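Local coordinates for SusD homolog (Bacteroides thetaiotaomicron, PDB 3SGH), which probably binds glycans at the cell surface as a SusD-like outer membrane lipoprotein of a polysaccharide-uptake system, at residues Met113-Thr126 with Pro136-Asp150. Numbering follows the deposited sequence.
Sequences MQLLASLQGPIPYT and PYDNEQTVWHAMFDD
Selenomethionine M147 lies between Y125 and the backbone of helix 100-120. Its CG sits over one face of the Y125 ring, 4.0 Å from the centroid. Its SE, in an oblique Met-aromatic contact with the same ring, packs against Q114 N at 3.5 Å. Helices 100-120 and 140-162 form an antiparallel pair, consistent with the alpha-alpha superhelix of SusD-like proteins. The axes of residues 113-120 and 140-150 approach to 10.8 Å at 164°. A117 CB touches V143, W144 and M147. V143 CG2 packs on I123 and on Y125 CB.

Beyond G121, which leaves the helix with positive phi, P124 CD stands over the centre of the Y137 ring. Q120 NE2 donates almost straight to P122 O (168°) at the edge of that ring. Y137 OH hydrogen-bonds to E463 OE1. A water joins A117 O, E140 OE1 and W144 NE1, and E140 OE1 also accepts from W490 N.

At the outer edge, Y125 turns its ring away from its own N (chi1 -174°), along helix 140-162. There OH donates to the anti lone pair of D150 OD2 at 2.7 Å. D138 grips T126 with both carboxylate oxygens. OD1 takes the hydroxyl OG1, and OD2 accepts from T126 N at 2.9 Å.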
HETATM    1  N   MSE A 113     -12.032   1.762   0.410  1.00 15.04           N
HETATM    2  CA  MSE A 113     -12.200   3.193   0.451  1.00 15.60           C
HETATM    3  C   MSE A 113     -11.077   3.896   1.218  1.00 16.08           C
HETATM    4  O   MSE A 113     -10.793   5.070   0.948  1.00 16.83           O
HETATM    5  CB  MSE A 113     -13.565   3.563   1.002  1.00 16.01           C
HETATM    6  CG  MSE A 113     -14.697   3.096   0.026  1.00 17.40           C
HETATM    7 SE   MSE A 113     -14.557   3.922  -1.733  0.75 15.32          SE
HETATM    8  CE  MSE A 113     -14.437   2.351  -2.820  1.00 20.85           C
ATOM      9  N   GLN A 114     -10.429   3.222   2.164  1.00 14.50           N
ATOM     10  CA  GLN A 114      -9.265   3.838   2.815  1.00 15.70           C
ATOM     11  C   GLN A 114      -8.123   3.975   1.815  1.00 14.80           C
ATOM     12  O   GLN A 114      -7.405   4.955   1.838  1.00 16.07           O
ATOM     13  CB  GLN A 114      -8.835   3.100   4.082  1.00 16.13           C
ATOM     14  CG  GLN A 114      -8.353   1.671   3.968  1.00 16.73           C
ATOM     15  CD  GLN A 114      -6.918   1.516   3.455  1.00 17.30           C
ATOM     16  OE1 GLN A 114      -6.067   2.327   3.765  1.00 21.90           O
ATOM     17  NE2 GLN A 114      -6.672   0.464   2.660  1.00 15.54           N
ATOM     18  N   LEU A 115      -8.003   2.999   0.908  1.00 15.06           N
ATOM     19  CA  LEU A 115      -7.086   3.109  -0.203  1.00 14.69           C
ATOM     20  C   LEU A 115      -7.440   4.285  -1.108  1.00 14.82           C
ATOM     21  O   LEU A 115      -6.576   5.089  -1.440  1.00 15.90           O
ATOM     22  CB  LEU A 115      -7.025   1.825  -1.018  1.00 15.58           C
ATOM     23  CG  LEU A 115      -6.131   1.808  -2.265  1.00 16.45           C
ATOM     24  CD1 LEU A 115      -4.742   2.280  -1.952  1.00 16.72           C
ATOM     25  CD2 LEU A 115      -6.154   0.389  -2.889  1.00 18.22           C
ATOM     26  N   LEU A 116      -8.715   4.426  -1.465  1.00 14.66           N
ATOM     27  CA  LEU A 116      -9.088   5.480  -2.406  1.00 14.92           C
ATOM     28  C   LEU A 116      -8.913   6.850  -1.730  1.00 14.36           C
ATOM     29  O   LEU A 116      -8.455   7.812  -2.355  1.00 15.73           O
ATOM     30  CB  LEU A 116     -10.511   5.245  -2.942  1.00 15.54           C
ATOM     31  CG  LEU A 116     -10.955   6.194  -4.066  1.00 16.73           C
ATOM     32  CD1 LEU A 116      -9.946   6.167  -5.254  1.00 15.28           C
ATOM     33  CD2 LEU A 116     -12.432   5.900  -4.532  1.00 16.48           C
ATOM     34  N   ALA A 117      -9.260   6.953  -0.446  1.00 15.23           N
ATOM     35  CA  ALA A 117      -9.052   8.206   0.315  1.00 15.74           C
ATOM     36  C   ALA A 117      -7.566   8.563   0.399  1.00 15.49           C
ATOM     37  O   ALA A 117      -7.216   9.750   0.298  1.00 16.50           O
ATOM     38  CB  ALA A 117      -9.641   8.128   1.747  1.00 16.96           C
ATOM     39  N   SER A 118      -6.718   7.554   0.552  1.00 15.09           N
ATOM     40  CA  SER A 118      -5.250   7.718   0.580  1.00 14.72           C
ATOM     41  C   SER A 118      -4.658   8.094  -0.790  1.00 14.71           C
ATOM     42  O   SER A 118      -3.517   8.543  -0.873  1.00 15.30           O
ATOM     43  CB  SER A 118      -4.598   6.468   1.129  1.00 14.71           C
ATOM     44  OG  SER A 118      -5.005   6.270   2.485  1.00 15.34           O
ATOM     45  N   LEU A 119      -5.434   7.890  -1.854  1.00 14.96           N
ATOM     46  CA  LEU A 119      -5.079   8.319  -3.189  1.00 14.88           C
ATOM     47  C   LEU A 119      -5.547   9.760  -3.490  1.00 15.88           C
ATOM     48  O   LEU A 119      -4.737  10.585  -3.893  1.00 15.33           O
ATOM     49  CB  LEU A 119      -5.685   7.349  -4.217  1.00 15.11           C
ATOM     50  CG  LEU A 119      -5.019   5.970  -4.299  1.00 14.38           C
ATOM     51  CD1 LEU A 119      -5.849   4.939  -5.099  1.00 12.14           C
ATOM     52  CD2 LEU A 119      -3.582   6.080  -4.949  1.00 13.96           C
ATOM     53  N   GLN A 120      -6.857  10.029  -3.396  1.00 14.37           N
ATOM     54  CA  GLN A 120      -7.414  11.271  -3.910  1.00 15.49           C
ATOM     55  C   GLN A 120      -7.908  12.247  -2.857  1.00 16.57           C
ATOM     56  O   GLN A 120      -8.088  13.416  -3.148  1.00 16.43           O
ATOM     57  CB  GLN A 120      -8.563  10.999  -4.898  1.00 15.33           C
ATOM     58  CG  GLN A 120      -9.808  10.446  -4.316  1.00 16.00           C
ATOM     59  CD  GLN A 120     -10.920  10.437  -5.343  1.00 17.40           C
ATOM     60  OE1 GLN A 120     -10.779   9.832  -6.388  1.00 21.19           O
ATOM     61  NE2 GLN A 120     -11.993  11.174  -5.080  1.00 16.60           N
ATOM     62  N   GLY A 121      -8.106  11.777  -1.637  1.00 16.31           N
ATOM     63  CA  GLY A 121      -8.605  12.631  -0.567  1.00 16.25           C
ATOM     64  C   GLY A 121     -10.108  12.504  -0.395  1.00 17.09           C
ATOM     65  O   GLY A 121     -10.608  11.387  -0.176  1.00 17.97           O
ATOM     66  N   PRO A 122     -10.853  13.631  -0.513  1.00 17.04           N
ATOM     67  CA  PRO A 122     -12.305  13.500  -0.361  1.00 16.84           C
ATOM     68  C   PRO A 122     -12.905  12.432  -1.292  1.00 16.50           C
ATOM     69  O   PRO A 122     -12.522  12.323  -2.446  1.00 16.36           O
ATOM     70  CB  PRO A 122     -12.827  14.886  -0.764  1.00 17.48           C
ATOM     71  CG  PRO A 122     -11.757  15.808  -0.465  1.00 18.69           C
ATOM     72  CD  PRO A 122     -10.464  15.033  -0.758  1.00 16.98           C
ATOM     73  N   ILE A 123     -13.868  11.686  -0.769  1.00 16.95           N
ATOM     74  CA  ILE A 123     -14.673  10.777  -1.564  1.00 16.11           C
ATOM     75  C   ILE A 123     -16.087  10.818  -1.022  1.00 16.78           C
ATOM     76  O   ILE A 123     -16.287  11.108   0.140  1.00 16.77           O
ATOM     77  CB  ILE A 123     -14.152   9.326  -1.448  1.00 16.42           C
ATOM     78  CG1 ILE A 123     -14.135   8.850   0.012  1.00 15.99           C
ATOM     79  CG2 ILE A 123     -12.757   9.121  -2.157  1.00 15.92           C
ATOM     80  CD1 ILE A 123     -13.852   7.343   0.199  1.00 16.55           C
ATOM     81  N   PRO A 124     -17.077  10.413  -1.823  1.00 18.63           N
ATOM     82  CA  PRO A 124     -18.391  10.147  -1.238  1.00 19.82           C
ATOM     83  C   PRO A 124     -18.340   8.889  -0.375  1.00 20.46           C
ATOM     84  O   PRO A 124     -17.687   7.892  -0.756  1.00 22.48           O
ATOM     85  CB  PRO A 124     -19.304   9.924  -2.464  1.00 20.13           C
ATOM     86  CG  PRO A 124     -18.492  10.208  -3.661  1.00 21.52           C
ATOM     87  CD  PRO A 124     -17.036  10.157  -3.267  1.00 18.92           C
ATOM     88  N   TYR A 125     -19.009   8.922   0.765  1.00 20.38           N
ATOM     89  CA  TYR A 125     -19.011   7.785   1.668  1.00 20.25           C
ATOM     90  C   TYR A 125     -20.277   7.823   2.539  1.00 21.62           C
ATOM     91  O   TYR A 125     -21.217   7.063   2.262  1.00 22.11           O
ATOM     92  CB  TYR A 125     -17.683   7.706   2.461  1.00 20.15           C
ATOM     93  CG  TYR A 125     -17.544   6.456   3.312  1.00 19.05           C
ATOM     94  CD1 TYR A 125     -16.967   5.304   2.803  1.00 19.74           C
ATOM     95  CD2 TYR A 125     -18.032   6.430   4.617  1.00 19.83           C
ATOM     96  CE1 TYR A 125     -16.858   4.141   3.563  1.00 18.43           C
ATOM     97  CE2 TYR A 125     -17.932   5.239   5.393  1.00 17.86           C
ATOM     98  CZ  TYR A 125     -17.347   4.110   4.833  1.00 19.08           C
ATOM     99  OH  TYR A 125     -17.254   2.951   5.550  1.00 21.77           O
ATOM    100  N   THR A 126     -20.346   8.745   3.487  1.00 22.29           N
ATOM    101  CA  THR A 126     -21.474   8.817   4.431  1.00 23.70           C
ATOM    102  C   THR A 126     -22.803   9.093   3.760  1.00 25.75           C
ATOM    103  O   THR A 126     -23.835   8.579   4.198  1.00 25.08           O
ATOM    104  CB  THR A 126     -21.241   9.859   5.527  1.00 24.10           C
ATOM    105  OG1 THR A 126     -21.132  11.153   4.946  1.00 26.54           O
ATOM    106  CG2 THR A 126     -19.960   9.574   6.298  1.00 22.53           C
ATOM    107  N   PRO A 136     -22.970  13.579  -2.546  1.00 22.29           N
ATOM    108  CA  PRO A 136     -21.994  14.510  -1.990  1.00 21.39           C
ATOM    109  C   PRO A 136     -20.733  13.856  -1.457  1.00 20.51           C
ATOM    110  O   PRO A 136     -20.730  12.670  -1.018  1.00 18.96           O
ATOM    111  CB  PRO A 136     -22.768  15.196  -0.846  1.00 21.45           C
ATOM    112  CG  PRO A 136     -24.175  15.103  -1.264  1.00 23.98           C
ATOM    113  CD  PRO A 136     -24.287  13.737  -1.910  1.00 22.46           C
ATOM    114  N   TYR A 137     -19.650  14.619  -1.520  1.00 19.89           N
ATOM    115  CA  TYR A 137     -18.354  14.151  -1.028  1.00 20.41           C
ATOM    116  C   TYR A 137     -18.252  14.411   0.468  1.00 19.80           C
ATOM    117  O   TYR A 137     -18.717  15.422   0.944  1.00 21.05           O
ATOM    118  CB  TYR A 137     -17.188  14.850  -1.750  1.00 19.79           C
ATOM    119  CG  TYR A 137     -16.862  14.281  -3.135  1.00 19.72           C
ATOM    120  CD1 TYR A 137     -17.859  14.113  -4.112  1.00 21.28           C
ATOM    121  CD2 TYR A 137     -15.561  13.887  -3.464  1.00 18.33           C
ATOM    122  CE1 TYR A 137     -17.552  13.590  -5.377  1.00 19.77           C
ATOM    123  CE2 TYR A 137     -15.267  13.368  -4.722  1.00 19.64           C
ATOM    124  CZ  TYR A 137     -16.279  13.237  -5.679  1.00 19.63           C
ATOM    125  OH  TYR A 137     -16.012  12.719  -6.930  1.00 19.42           O
ATOM    126  N   ASP A 138     -17.644  13.473   1.201  1.00 19.60           N
ATOM    127  CA  ASP A 138     -17.162  13.748   2.574  1.00 19.82           C
ATOM    128  C   ASP A 138     -15.780  14.437   2.476  1.00 19.87           C
ATOM    129  O   ASP A 138     -14.940  14.063   1.635  1.00 18.86           O
ATOM    130  CB  ASP A 138     -16.940  12.455   3.357  1.00 20.39           C
ATOM    131  CG  ASP A 138     -18.236  11.699   3.678  1.00 21.44           C
ATOM    132  OD1 ASP A 138     -19.322  12.269   3.577  1.00 23.89           O
ATOM    133  OD2 ASP A 138     -18.126  10.500   4.023  1.00 24.90           O
ATOM    134  N   ASN A 139     -15.503  15.405   3.343  1.00 19.94           N
ATOM    135  CA  ASN A 139     -14.120  15.849   3.442  1.00 19.48           C
ATOM    136  C   ASN A 139     -13.304  14.749   4.116  1.00 18.41           C
ATOM    137  O   ASN A 139     -13.858  13.755   4.590  1.00 16.41           O
ATOM    138  CB  ASN A 139     -14.003  17.220   4.102  1.00 20.21           C
ATOM    139  CG  ASN A 139     -14.358  17.229   5.571  1.00 22.10           C
ATOM    140  OD1 ASN A 139     -14.425  16.211   6.223  1.00 21.18           O
ATOM    141  ND2 ASN A 139     -14.592  18.400   6.085  1.00 29.79           N
ATOM    142  N   GLU A 140     -11.986  14.875   4.085  1.00 16.85           N
ATOM    143  CA  GLU A 140     -11.147  13.786   4.520  1.00 17.15           C
ATOM    144  C   GLU A 140     -11.337  13.496   6.011  1.00 16.87           C
ATOM    145  O   GLU A 140     -11.486  12.348   6.392  1.00 15.73           O
ATOM    146  CB  GLU A 140      -9.701  14.054   4.162  1.00 16.28           C
ATOM    147  CG  GLU A 140      -9.455  14.009   2.631  1.00 16.40           C
ATOM    148  CD  GLU A 140      -8.116  14.617   2.260  1.00 17.58           C
ATOM    149  OE1 GLU A 140      -7.121  13.880   2.402  1.00 16.84           O
ATOM    150  OE2 GLU A 140      -8.048  15.817   1.848  1.00 17.08           O
ATOM    151  N   GLN A 141     -11.415  14.513   6.863  1.00 17.59           N
ATOM    152  CA  GLN A 141     -11.699  14.207   8.267  1.00 17.95           C
ATOM    153  C   GLN A 141     -12.962  13.346   8.411  1.00 17.76           C
ATOM    154  O   GLN A 141     -12.979  12.361   9.169  1.00 16.84           O
ATOM    155  CB  GLN A 141     -11.788  15.477   9.142  1.00 18.57           C
ATOM    156  CG  GLN A 141     -12.034  15.128  10.575  1.00 22.15           C
ATOM    157  CD  GLN A 141     -12.424  16.330  11.386  1.00 26.73           C
ATOM    158  OE1 GLN A 141     -13.311  17.095  10.991  1.00 27.07           O
ATOM    159  NE2 GLN A 141     -11.777  16.508  12.522  1.00 28.21           N
ATOM    160  N   THR A 142     -14.003  13.692   7.668  1.00 17.62           N
ATOM    161  CA  THR A 142     -15.294  13.045   7.847  1.00 18.32           C
ATOM    162  C   THR A 142     -15.235  11.611   7.399  1.00 18.06           C
ATOM    163  O   THR A 142     -15.731  10.722   8.092  1.00 18.88           O
ATOM    164  CB  THR A 142     -16.403  13.825   7.072  1.00 18.38           C
ATOM    165  OG1 THR A 142     -16.568  15.115   7.702  1.00 19.42           O
ATOM    166  CG2 THR A 142     -17.721  13.081   7.101  1.00 19.51           C
ATOM    167  N   VAL A 143     -14.620  11.367   6.243  1.00 18.02           N
ATOM    168  CA  VAL A 143     -14.550   9.976   5.741  1.00 17.43           C
ATOM    169  C   VAL A 143     -13.634   9.115   6.609  1.00 17.00           C
ATOM    170  O   VAL A 143     -13.974   7.996   6.896  1.00 16.27           O
ATOM    171  CB  VAL A 143     -14.212   9.850   4.226  1.00 17.93           C
ATOM    172  CG1 VAL A 143     -12.812  10.358   3.873  1.00 20.03           C
ATOM    173  CG2 VAL A 143     -14.410   8.426   3.787  1.00 18.20           C
ATOM    174  N   TRP A 144     -12.496   9.630   7.059  1.00 16.90           N
ATOM    175  CA  TRP A 144     -11.651   8.828   7.938  1.00 15.82           C
ATOM    176  C   TRP A 144     -12.403   8.457   9.218  1.00 16.50           C
ATOM    177  O   TRP A 144     -12.396   7.305   9.638  1.00 16.02           O
ATOM    178  CB  TRP A 144     -10.334   9.553   8.213  1.00 16.65           C
ATOM    179  CG  TRP A 144      -9.358   9.398   7.039  1.00 14.37           C
ATOM    180  CD1 TRP A 144      -9.147  10.292   6.036  1.00 14.07           C
ATOM    181  CD2 TRP A 144      -8.537   8.256   6.724  1.00 15.04           C
ATOM    182  NE1 TRP A 144      -8.236   9.827   5.164  1.00 17.48           N
ATOM    183  CE2 TRP A 144      -7.856   8.563   5.526  1.00 15.24           C
ATOM    184  CE3 TRP A 144      -8.309   7.034   7.341  1.00 14.16           C
ATOM    185  CZ2 TRP A 144      -6.937   7.690   4.945  1.00 15.02           C
ATOM    186  CZ3 TRP A 144      -7.426   6.136   6.737  1.00 14.78           C
ATOM    187  CH2 TRP A 144      -6.769   6.465   5.551  1.00 16.66           C
ATOM    188  N   HIS A 145     -13.051   9.433   9.838  1.00 16.39           N
ATOM    189  CA  HIS A 145     -13.831   9.142  11.074  1.00 17.60           C
ATOM    190  C   HIS A 145     -14.997   8.176  10.831  1.00 17.79           C
ATOM    191  O   HIS A 145     -15.192   7.208  11.610  1.00 17.61           O
ATOM    192  CB  HIS A 145     -14.312  10.421  11.730  1.00 17.73           C
ATOM    193  CG  HIS A 145     -13.224  11.195  12.415  1.00 20.63           C
ATOM    194  ND1 HIS A 145     -13.440  11.915  13.567  1.00 25.31           N
ATOM    195  CD2 HIS A 145     -11.928  11.388  12.094  1.00 19.76           C
ATOM    196  CE1 HIS A 145     -12.316  12.510  13.929  1.00 23.95           C
ATOM    197  NE2 HIS A 145     -11.383  12.211  13.048  1.00 22.37           N
ATOM    198  N   ALA A 146     -15.738   8.390   9.737  1.00 17.42           N
ATOM    199  CA  ALA A 146     -16.806   7.482   9.338  1.00 16.99           C
ATOM    200  C   ALA A 146     -16.308   6.057   9.129  1.00 17.12           C
ATOM    201  O   ALA A 146     -16.981   5.131   9.558  1.00 16.97           O
ATOM    202  CB  ALA A 146     -17.512   7.961   8.069  1.00 17.02           C
HETATM  203  N   MSE A 147     -15.149   5.905   8.465  1.00 16.81           N
HETATM  204  CA  MSE A 147     -14.573   4.585   8.210  1.00 16.70           C
HETATM  205  C   MSE A 147     -14.147   3.918   9.516  1.00 15.98           C
HETATM  206  O   MSE A 147     -14.383   2.714   9.676  1.00 16.97           O
HETATM  207  CB  MSE A 147     -13.430   4.613   7.172  1.00 17.06           C
HETATM  208  CG  MSE A 147     -13.874   4.974   5.807  1.00 17.20           C
HETATM  209 SE   MSE A 147     -12.473   4.803   4.494  0.75 14.21          SE
HETATM  210  CE  MSE A 147     -11.398   6.276   5.175  1.00 15.62           C
ATOM    211  N   PHE A 148     -13.544   4.653  10.454  1.00 16.01           N
ATOM    212  CA  PHE A 148     -13.249   4.093  11.794  1.00 15.45           C
ATOM    213  C   PHE A 148     -14.541   3.594  12.481  1.00 17.17           C
ATOM    214  O   PHE A 148     -14.569   2.503  13.053  1.00 15.93           O
ATOM    215  CB  PHE A 148     -12.528   5.106  12.711  1.00 14.87           C
ATOM    216  CG  PHE A 148     -11.031   5.230  12.470  1.00 16.05           C
ATOM    217  CD1 PHE A 148     -10.186   4.197  12.821  1.00 13.13           C
ATOM    218  CD2 PHE A 148     -10.483   6.380  11.884  1.00 16.38           C
ATOM    219  CE1 PHE A 148      -8.836   4.262  12.613  1.00 17.75           C
ATOM    220  CE2 PHE A 148      -9.121   6.472  11.690  1.00 16.27           C
ATOM    221  CZ  PHE A 148      -8.284   5.408  12.054  1.00 16.56           C
ATOM    222  N   ASP A 149     -15.600   4.400  12.400  1.00 17.70           N
ATOM    223  CA  ASP A 149     -16.896   3.996  12.961  1.00 19.84           C
ATOM    224  C   ASP A 149     -17.431   2.682  12.370  1.00 19.47           C
ATOM    225  O   ASP A 149     -17.894   1.802  13.111  1.00 18.22           O
ATOM    226  CB  ASP A 149     -17.932   5.124  12.841  1.00 20.78           C
ATOM    227  CG  ASP A 149     -17.557   6.361  13.667  1.00 23.09           C
ATOM    228  OD1 ASP A 149     -16.710   6.263  14.572  1.00 23.27           O
ATOM    229  OD2 ASP A 149     -18.121   7.447  13.380  1.00 24.31           O
ATOM    230  N   ASP A 150     -17.375   2.537  11.047  1.00 18.59           N
ATOM    231  CA  ASP A 150     -17.922   1.352  10.413  1.00 18.49           C
ATOM    232  C   ASP A 150     -17.026   0.154  10.747  1.00 16.96           C
ATOM    233  O   ASP A 150     -17.495  -0.963  10.987  1.00 17.91           O
ATOM    234  CB  ASP A 150     -18.027   1.567   8.913  1.00 18.79           C
ATOM    235  CG  ASP A 150     -19.216   2.473   8.529  1.00 21.14           C
ATOM    236  OD1 ASP A 150     -20.151   2.638   9.342  1.00 23.59           O
ATOM    237  OD2 ASP A 150     -19.220   2.983   7.398  1.00 20.24           O
TER
HETATM  238  O   HOH W   1      -7.167  11.233   2.714  1.00 15.31           O
HETATM  239  O   HOH W   2     -13.362  11.617  -8.034  1.00 20.41           O
HETATM  240  O   HOH W   3     -20.504  11.344   1.445  1.00 17.33           O